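Penicillin binding protein 2X (Streptococcus thermophilus, PDB 5U47) probably acts as a septal transpeptidase that cross-links peptidoglycan strands during cell division and is acylated by beta-lactams. Local coordinates at residues I160-K164 with D165-S169; V441-N445 with K446-R450. The protein carries 1 engineered substitution. All blocks are in the same frame, centred on the assembly; numbering follows the deposited sequence.

Contact 1 (160-164 with 165-169) and contact 2 (441-445 with 446-450) are both turns of beta hairpins. They follow each other along the chain and do not touch. Their centres are 28 Å apart and their nearest atoms about 16 Å. Contact 1 lies in the penicillin-binding protein dimerisation domain and is an exposed turn between two paired strands. Contact 2 lies in the transpeptidase domain and is partly buried. Its strand 438-443 pairs with strand 217-220, and its strand 448-451 bonds through Val449 to Glu588 and Thr590. Neither hairpin includes Ser295 or Lys298, the probable SxxK pair of the transpeptidase site.

Contact 1: residues I160-K164 with D165-S169; sequences IENKK and DGSYS
Asp165 OD1 lies against Asn162 CB across the turn and is gripped twice by Ser167. Ser167 OG donates to Asp165 OD1 at 2.5 Å, on the syn side and somewhat out of the carboxylate plane. The backbone N of Ser167 also donates to Asp165 OD1, at 3.0 Å and from the same face of the carboxylate. This second bond closes an Asx turn. Both bonds restrict rotation of the carboxylate, and Asp165 OD2 takes a further bond from Ile27 N in strand 26-28. Asn162 makes its own Asx turn: its OD1 accepts from Lys164 N at 2.9 Å, in the carbonyl plane. With CG anti to the backbone N (chi1 -177°), the amide reaches forward over the turn. Its plane is 44° from that of the Asp165 carboxylate.

The two Asx turns shape the loop of a beta hairpin between strands 157-161 and 168-172. Asn162 N donates to Ser167 O at 2.7 Å, and Gly166 N donates to Asn162 O. Gly166 has a positive phi, which favours glycine. Farther along, Ile160 and Ser169 form a hydrogen-bonded antiparallel pair. A water bridges Ile160 O and Ser169 OG.

Glu161 and Tyr168 share the other face of the hairpin as a non-hydrogen-bonded pair. Glu161 CB sits over the tyrosine ring, 4.1 Å from its centroid, in a CH-pi contact. The extended Glu161 chain carries its carboxylate past the hydroxyl end of the ring, nearly parallel to the ring plane. Glu161 OE1 pairs with Lys163 NZ at 3.4 Å, a salt bridge whose hydrogen bond is weak.

Contact 2: residues V441-N445 with K446-R450; sequences VADTN and KGTVR
The Asp443 carboxylate has one face turned to Lys446, whose backbone N and whose CB and CG all lie on that side of its plane. The two residues sit in the turn of a beta hairpin between strands 438-443 and 448-451, with a G1 beta bulge. Lys446 N donates to Asp443 OD1 at 2.8 Å, well above the carboxylate plane. Lys446 CG packs 3.6 Å from Asp443 OD2. The Asp443 CG stands anti to its backbone N (chi1 180°), which swings the carboxylate over the turn to meet Lys446. The two side chains then run side by side in the same direction. The lysine ammonium does not close on the acid: Lys446 NZ is 6.7 Å from Asp443 OD2.

In the bulge, Asp443 is paired with two successive residues, Gly447 and Thr448, and its carbonyl O accepts from both backbone N atoms. Thr448 N to Asp443 O is 3.1 Å; the bond from Gly447 N is weak. Gly447 has a positive phi, as befits the first position of the bulge. In return, Asp443 N donates to Thr448 O.

Beyond the turn the strands are antiparallel, and Val441 and Arg450 exchange two backbone bonds. Ala442 and Val449 lie between these pairs, on the face away from the Asp443 carboxylate. Their apolar contact is Ala442 CB to Val449 CG1, 4.0 Å. Ala442 also bonds through its backbone to Asn217 in strand 217-220, so the hairpin extends that sheet. On the far side Val449 bonds through its backbone to Glu588 and Thr590. The guanidinium of Arg450 reaches Asn612 and Ile636 of the first PASTA domain: NE donates to Asn612 O, and NH1 bonds to Ile636 O and also to Thr590 O.

Contact 1: residues I160-K164 with D165-S169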
loop_
_atom_site.group_PDB
_atom_site.type_symbol
_atom_site.label_atom_id
_atom_site.label_comp_id
_atom_site.label_asym_id
_atom_site.label_seq_id
_atom_site.Cartn_x
_atom_site.Cartn_y
_atom_site.Cartn_z
ATOM N N ILE A 160 -4.624 -8.966 21.619
ATOM C CA ILE A 160 -4.839 -7.906 22.602
ATOM C C ILE A 160 -5.868 -8.375 23.632
ATOM O O ILE A 160 -6.934 -8.895 23.262
ATOM C CB ILE A 160 -5.312 -6.613 21.903
ATOM C CG1 ILE A 160 -4.261 -6.123 20.891
ATOM C CG2 ILE A 160 -5.618 -5.521 22.907
ATOM C CD1 ILE A 160 -2.918 -5.728 21.479
ATOM N N GLU A 161 -5.549 -8.186 24.914
ATOM C CA GLU A 161 -6.433 -8.599 26.000
ATOM C C GLU A 161 -7.507 -7.546 26.275
ATOM O O GLU A 161 -7.199 -6.374 26.508
ATOM C CB GLU A 161 -5.655 -8.832 27.313
ATOM C CG GLU A 161 -6.528 -9.445 28.416
ATOM C CD GLU A 161 -5.935 -9.410 29.824
ATOM O OE1 GLU A 161 -4.829 -8.865 30.036
ATOM O OE2 GLU A 161 -6.613 -9.932 30.738
ATOM N N ASN A 162 -8.764 -7.977 26.265
ATOM C CA ASN A 162 -9.877 -7.101 26.623
ATOM C C ASN A 162 -9.907 -7.072 28.165
ATOM O O ASN A 162 -10.204 -8.078 28.811
ATOM C CB ASN A 162 -11.183 -7.638 26.023
ATOM C CG ASN A 162 -12.380 -6.737 26.293
ATOM O OD1 ASN A 162 -12.542 -6.200 27.386
ATOM N ND2 ASN A 162 -13.245 -6.600 25.297
ATOM N N LYS A 163 -9.566 -5.919 28.737
ATOM C CA LYS A 163 -9.505 -5.743 30.198
ATOM C C LYS A 163 -10.845 -5.938 30.935
ATOM O O LYS A 163 -10.859 -6.190 32.142
ATOM C CB LYS A 163 -8.943 -4.354 30.523
ATOM C CG LYS A 163 -7.479 -4.166 30.153
ATOM C CD LYS A 163 -6.559 -4.845 31.163
ATOM C CE LYS A 163 -5.092 -4.738 30.774
ATOM N NZ LYS A 163 -4.777 -5.540 29.562
ATOM N N LYS A 164 -11.954 -5.808 30.207
ATOM C CA LYS A 164 -13.294 -5.974 30.790
ATOM C C LYS A 164 -13.597 -7.432 31.195
ATOM O O LYS A 164 -14.089 -7.666 32.301
ATOM C CB LYS A 164 -14.353 -5.448 29.792
ATOM C CG LYS A 164 -15.828 -5.649 30.146
ATOM C CD LYS A 164 -16.329 -4.799 31.299
ATOM C CE LYS A 164 -17.837 -4.980 31.439
ATOM N NZ LYS A 164 -18.444 -4.192 32.551
ATOM N N ASP A 165 -13.294 -8.394 30.311
ATOM C CA ASP A 165 -13.599 -9.828 30.549
ATOM C C ASP A 165 -12.432 -10.832 30.390
ATOM O O ASP A 165 -12.629 -12.047 30.507
ATOM C CB ASP A 165 -14.779 -10.244 29.657
ATOM C CG ASP A 165 -14.495 -10.073 28.152
ATOM O OD1 ASP A 165 -13.312 -9.954 27.748
ATOM O OD2 ASP A 165 -15.467 -10.080 27.369
ATOM N N GLY A 166 -11.223 -10.330 30.126
ATOM C CA GLY A 166 -10.058 -11.197 29.971
ATOM C C GLY A 166 -9.952 -11.953 28.654
ATOM O O GLY A 166 -9.085 -12.810 28.513
ATOM N N SER A 167 -10.821 -11.637 27.688
ATOM C CA SER A 167 -10.800 -12.286 26.388
ATOM C C SER A 167 -9.679 -11.736 25.524
ATOM O O SER A 167 -9.180 -10.642 25.756
ATOM C CB SER A 167 -12.137 -12.088 25.653
ATOM O OG SER A 167 -12.461 -10.716 25.500
ATOM N N TYR A 168 -9.289 -12.510 24.526
ATOM C CA TYR A 168 -8.276 -12.075 23.570
ATOM C C TYR A 168 -8.849 -12.032 22.193
ATOM O O TYR A 168 -9.711 -12.822 21.859
ATOM C CB TYR A 168 -7.068 -13.012 23.559
ATOM C CG TYR A 168 -6.188 -12.816 24.749
ATOM C CD1 TYR A 168 -6.516 -13.379 25.973
ATOM C CD2 TYR A 168 -5.031 -12.044 24.662
ATOM C CE1 TYR A 168 -5.706 -13.191 27.084
ATOM C CE2 TYR A 168 -4.210 -11.854 25.771
ATOM C CZ TYR A 168 -4.558 -12.432 26.971
ATOM O OH TYR A 168 -3.762 -12.252 28.061
ATOM N N SER A 169 -8.364 -11.086 21.407
ATOM C CA SER A 169 -8.739 -10.980 20.009
ATOM C C SER A 169 -7.539 -10.416 19.250
ATOM O O SER A 169 -6.692 -9.728 19.821
ATOM C CB SER A 169 -9.961 -10.073 19.833
ATOM O OG SER A 169 -9.624 -8.727 20.101
HETATM O O HOH W 1 -9.426 -8.170 22.607
#

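Contact 2: residues V441-N445 with K446-R450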
loop_
_atom_site.group_PDB
_atom_site.type_symbol
_atom_site.label_atom_id
_atom_site.label_comp_id
_atom_site.label_asym_id
_atom_site.label_seq_id
_atom_site.Cartn_x
_atom_site.Cartn_y
_atom_site.Cartn_z
ATOM N N VAL A 441 -12.610 -8.165 -1.997
ATOM C CA VAL A 441 -13.023 -8.312 -0.602
ATOM C C VAL A 441 -14.114 -9.381 -0.675
ATOM O O VAL A 441 -15.095 -9.221 -1.417
ATOM C CB VAL A 441 -13.612 -7.010 -0.042
ATOM C CG1 VAL A 441 -14.075 -7.192 1.402
ATOM C CG2 VAL A 441 -12.608 -5.873 -0.170
ATOM N N ALA A 442 -13.939 -10.473 0.072
ATOM C CA ALA A 442 -14.854 -11.609 -0.015
ATOM C C ALA A 442 -15.495 -11.975 1.300
ATOM O O ALA A 442 -14.819 -12.037 2.348
ATOM C CB ALA A 442 -14.122 -12.824 -0.578
ATOM N N ASP A 443 -16.807 -12.198 1.246
ATOM C CA ASP A 443 -17.549 -12.664 2.394
ATOM C C ASP A 443 -17.800 -14.141 2.094
ATOM O O ASP A 443 -18.712 -14.483 1.324
ATOM C CB ASP A 443 -18.851 -11.884 2.600
ATOM C CG ASP A 443 -19.643 -12.384 3.817
ATOM O OD1 ASP A 443 -19.628 -13.602 4.087
ATOM O OD2 ASP A 443 -20.293 -11.569 4.506
ATOM N N THR A 444 -16.972 -15.005 2.680
ATOM C CA THR A 444 -17.070 -16.457 2.460
ATOM C C THR A 444 -18.252 -17.101 3.148
ATOM O O THR A 444 -18.630 -18.204 2.787
ATOM C CB THR A 444 -15.799 -17.206 2.907
ATOM O OG1 THR A 444 -15.528 -16.899 4.274
ATOM C CG2 THR A 444 -14.630 -16.798 2.054
ATOM N N ASN A 445 -18.813 -16.431 4.150
ATOM C CA ASN A 445 -19.978 -16.945 4.846
ATOM C C ASN A 445 -21.170 -16.835 3.891
ATOM O O ASN A 445 -21.934 -17.778 3.723
ATOM C CB ASN A 445 -20.287 -16.127 6.119
ATOM C CG ASN A 445 -19.065 -15.908 7.012
ATOM O OD1 ASN A 445 -18.678 -14.749 7.293
ATOM N ND2 ASN A 445 -18.423 -17.008 7.432
ATOM N N LYS A 446 -21.298 -15.675 3.235
ATOM C CA LYS A 446 -22.425 -15.409 2.339
ATOM C C LYS A 446 -22.209 -15.794 0.897
ATOM O O LYS A 446 -23.168 -15.898 0.136
ATOM C CB LYS A 446 -22.802 -13.930 2.409
ATOM C CG LYS A 446 -23.242 -13.462 3.786
ATOM C CD LYS A 446 -24.403 -14.289 4.307
ATOM C CE LYS A 446 -24.957 -13.737 5.601
ATOM N NZ LYS A 446 -25.932 -14.716 6.152
ATOM N N GLY A 447 -20.959 -16.003 0.512
ATOM C CA GLY A 447 -20.655 -16.334 -0.856
ATOM C C GLY A 447 -20.773 -15.126 -1.774
ATOM O O GLY A 447 -21.185 -15.254 -2.931
ATOM N N THR A 448 -20.429 -13.954 -1.260
ATOM C CA THR A 448 -20.450 -12.747 -2.074
ATOM C C THR A 448 -19.077 -12.075 -2.093
ATOM O O THR A 448 -18.256 -12.259 -1.195
ATOM C CB THR A 448 -21.516 -11.743 -1.600
ATOM O OG1 THR A 448 -21.259 -11.372 -0.248
ATOM C CG2 THR A 448 -22.890 -12.338 -1.690
ATOM N N VAL A 449 -18.850 -11.278 -3.125
ATOM C CA VAL A 449 -17.599 -10.567 -3.292
ATOM C C VAL A 449 -17.816 -9.179 -3.851
ATOM O O VAL A 449 -18.885 -8.873 -4.400
ATOM C CB VAL A 449 -16.672 -11.279 -4.303
ATOM C CG1 VAL A 449 -16.392 -12.710 -3.852
ATOM C CG2 VAL A 449 -17.265 -11.262 -5.730
ATOM N N ARG A 450 -16.786 -8.356 -3.691
ATOM C CA ARG A 450 -16.667 -7.030 -4.321
ATOM C C ARG A 450 -15.285 -7.066 -4.946
ATOM O O ARG A 450 -14.292 -7.276 -4.237
ATOM C CB ARG A 450 -16.781 -5.890 -3.315
ATOM C CG ARG A 450 -18.209 -5.703 -2.864
ATOM C CD ARG A 450 -18.350 -4.701 -1.737
ATOM N NE ARG A 450 -18.188 -3.309 -2.160
ATOM C CZ ARG A 450 -19.138 -2.555 -2.740
ATOM N NH1 ARG A 450 -20.334 -3.047 -3.035
ATOM N NH2 ARG A 450 -18.881 -1.291 -3.051
#